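Local coordinates for protein nudix Hydrolase, RenU (Mycolicibacterium smegmatis, PDB 6UUF) that is a magnesium-dependent Nudix hydrolase, related to MutT mutator proteins, that probably cleaves NADH or similar nucleoside diphosphate derivatives, at residues 54-59 with 105-110. The protein carries 3 engineered substitutions. Sequence-based numbering, arbitrary orientation.
Sequences WALPGG and WTYTTV
Leu56 touches residues 105-110 of strand 104-113 at two side chains: the hydroxyl of Tyr107 sits beside its CB and CD1, and CD1 also reaches Thr109. The CD1 methyl packs on the methyl of Thr109, with Leu56 CD1 3.8 Å from Thr109 CG2 and slightly farther, 4.1 Å, from Thr109 OG1; the two side chains cross at about a right angle. Leu56 CG stands anti to its own carbonyl carbon (chi1 -51°), and the extended second torsion carries CD1 on to the threonine.

In Tyr107, CG anti to the backbone N (chi1 -172°) sends the ring out from its strand toward Leu56, until OH lies 4.0 Å from Leu56 CB and 4.2 Å from Leu56 CD1. No direct hydrogen bond joins the two segments. A water lies between them instead, accepting a hydrogen bond from Leu56 N at 3.0 Å; its second link, to Tyr107 OH, is long at 3.3 Å. The solvent molecule thus satisfies an amide of a buried residue where the chain between the two short strand pieces, 54-55 and 58-59, has turned to loop.

Thr109 OG1 lies in the plane of the Tyr107 ring, at its edge, while its hydrogen bond goes to Thr94 on the adjoining strand 87-98. Leu41 of strand 37-44 also covers Leu56. Strand 23-31 pairs with both 54-60 and 104-113, antiparallel to the first and parallel to the second, and its Leu27 touches both Leu56 and Thr109. Leucine and threonine therefore meet over Leu27, in the buried centre of the curled mixed beta-sheet characteristic of the alpha/beta/alpha Nudix fold.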
loop_
_atom_site.group_PDB
_atom_site.type_symbol
_atom_site.label_atom_id
_atom_site.label_comp_id
_atom_site.label_asym_id
_atom_site.label_seq_id
_atom_site.Cartn_x
_atom_site.Cartn_y
_atom_site.Cartn_z
ATOM N N TRP A 54 0.874 -9.309 -6.474
ATOM C CA TRP A 54 1.474 -7.981 -6.292
ATOM C C TRP A 54 0.530 -7.081 -5.525
ATOM O O TRP A 54 -0.679 -7.089 -5.766
ATOM C CB TRP A 54 1.774 -7.345 -7.656
ATOM C CG TRP A 54 2.815 -8.054 -8.435
ATOM C CD1 TRP A 54 2.641 -9.143 -9.258
ATOM C CD2 TRP A 54 4.206 -7.771 -8.429
ATOM N NE1 TRP A 54 3.848 -9.519 -9.786
ATOM C CE2 TRP A 54 4.824 -8.694 -9.298
ATOM C CE3 TRP A 54 4.996 -6.821 -7.775
ATOM C CZ2 TRP A 54 6.196 -8.692 -9.540
ATOM C CZ3 TRP A 54 6.365 -6.797 -8.027
ATOM C CH2 TRP A 54 6.956 -7.730 -8.903
ATOM N N ALA A 55 1.071 -6.296 -4.613
ATOM C CA ALA A 55 0.230 -5.335 -3.838
ATOM C C ALA A 55 1.138 -4.251 -3.322
ATOM O O ALA A 55 2.290 -4.163 -3.782
ATOM C CB ALA A 55 -0.509 -6.040 -2.710
ATOM N N LEU A 56 0.630 -3.406 -2.422
ATOM C CA LEU A 56 1.433 -2.310 -1.880
ATOM C C LEU A 56 2.137 -2.834 -0.656
ATOM O O LEU A 56 1.575 -3.676 0.028
ATOM C CB LEU A 56 0.569 -1.152 -1.521
ATOM C CG LEU A 56 -0.392 -0.685 -2.630
ATOM C CD1 LEU A 56 -1.329 0.370 -2.077
ATOM C CD2 LEU A 56 0.370 -0.148 -3.827
ATOM N N PRO A 57 3.360 -2.341 -0.374
ATOM C CA PRO A 57 3.943 -2.618 0.935
ATOM C C PRO A 57 3.084 -1.952 1.990
ATOM O O PRO A 57 2.659 -0.795 1.803
ATOM C CB PRO A 57 5.310 -1.944 0.903
ATOM C CG PRO A 57 5.387 -1.185 -0.368
ATOM C CD PRO A 57 4.073 -1.274 -1.078
ATOM N N GLY A 58 2.728 -2.714 3.011
ATOM C CA GLY A 58 1.811 -2.208 4.019
ATOM C C GLY A 58 1.878 -3.058 5.269
ATOM O O GLY A 58 2.559 -4.054 5.307
ATOM N N GLY A 59 1.145 -2.674 6.290
ATOM C CA GLY A 59 0.971 -3.591 7.386
ATOM C C GLY A 59 -0.087 -3.047 8.289
ATOM O O GLY A 59 -0.809 -2.112 7.925
ATOM N N TRP A 105 -13.087 -2.567 10.405
ATOM C CA TRP A 105 -11.788 -2.816 9.864
ATOM C C TRP A 105 -11.688 -2.025 8.579
ATOM O O TRP A 105 -12.590 -2.051 7.754
ATOM C CB TRP A 105 -11.607 -4.300 9.570
ATOM C CG TRP A 105 -10.220 -4.634 9.290
ATOM C CD1 TRP A 105 -9.257 -4.932 10.203
ATOM C CD2 TRP A 105 -9.593 -4.650 8.024
ATOM N NE1 TRP A 105 -8.071 -5.212 9.574
ATOM C CE2 TRP A 105 -8.253 -5.040 8.227
ATOM C CE3 TRP A 105 -10.044 -4.432 6.723
ATOM C CZ2 TRP A 105 -7.363 -5.176 7.194
ATOM C CZ3 TRP A 105 -9.166 -4.564 5.702
ATOM C CH2 TRP A 105 -7.819 -4.934 5.940
ATOM N N THR A 106 -10.563 -1.356 8.391
ATOM C CA THR A 106 -10.330 -0.688 7.122
ATOM C C THR A 106 -8.922 -0.924 6.644
ATOM O O THR A 106 -7.978 -1.231 7.431
ATOM C CB THR A 106 -10.502 0.831 7.300
ATOM O OG1 THR A 106 -9.625 1.248 8.345
ATOM C CG2 THR A 106 -11.913 1.196 7.658
ATOM N N TYR A 107 -8.780 -0.723 5.344
ATOM C CA TYR A 107 -7.505 -0.620 4.692
ATOM C C TYR A 107 -7.439 0.777 4.094
ATOM O O TYR A 107 -8.347 1.156 3.298
ATOM C CB TYR A 107 -7.368 -1.638 3.537
ATOM C CG TYR A 107 -5.972 -1.677 2.959
ATOM C CD1 TYR A 107 -5.544 -0.737 2.029
ATOM C CD2 TYR A 107 -5.076 -2.670 3.327
ATOM C CE1 TYR A 107 -4.262 -0.753 1.525
ATOM C CE2 TYR A 107 -3.799 -2.732 2.778
ATOM C CZ TYR A 107 -3.398 -1.765 1.898
ATOM O OH TYR A 107 -2.133 -1.832 1.399
ATOM N N THR A 108 -6.331 1.460 4.381
ATOM C CA THR A 108 -6.095 2.801 3.933
ATOM C C THR A 108 -4.870 2.843 3.049
ATOM O O THR A 108 -3.752 2.498 3.466
ATOM C CB THR A 108 -5.900 3.757 5.106
ATOM O OG1 THR A 108 -7.062 3.772 5.918
ATOM C CG2 THR A 108 -5.662 5.183 4.621
ATOM N N THR A 109 -5.078 3.312 1.823
ATOM C CA THR A 109 -3.990 3.531 0.877
ATOM C C THR A 109 -3.465 4.942 1.070
ATOM O O THR A 109 -4.227 5.931 1.047
ATOM C CB THR A 109 -4.450 3.319 -0.595
ATOM O OG1 THR A 109 -4.850 1.962 -0.766
ATOM C CG2 THR A 109 -3.324 3.617 -1.554
ATOM N N VAL A 110 -2.155 5.029 1.258
ATOM C CA VAL A 110 -1.505 6.277 1.489
ATOM C C VAL A 110 -0.698 6.528 0.217
ATOM O O VAL A 110 0.278 5.806 -0.075
ATOM C CB VAL A 110 -0.630 6.174 2.758
ATOM C CG1 VAL A 110 0.171 7.448 3.029
ATOM C CG2 VAL A 110 -1.513 5.884 3.973
HETATM O O HOH W 1 -2.165 -3.570 -1.370
#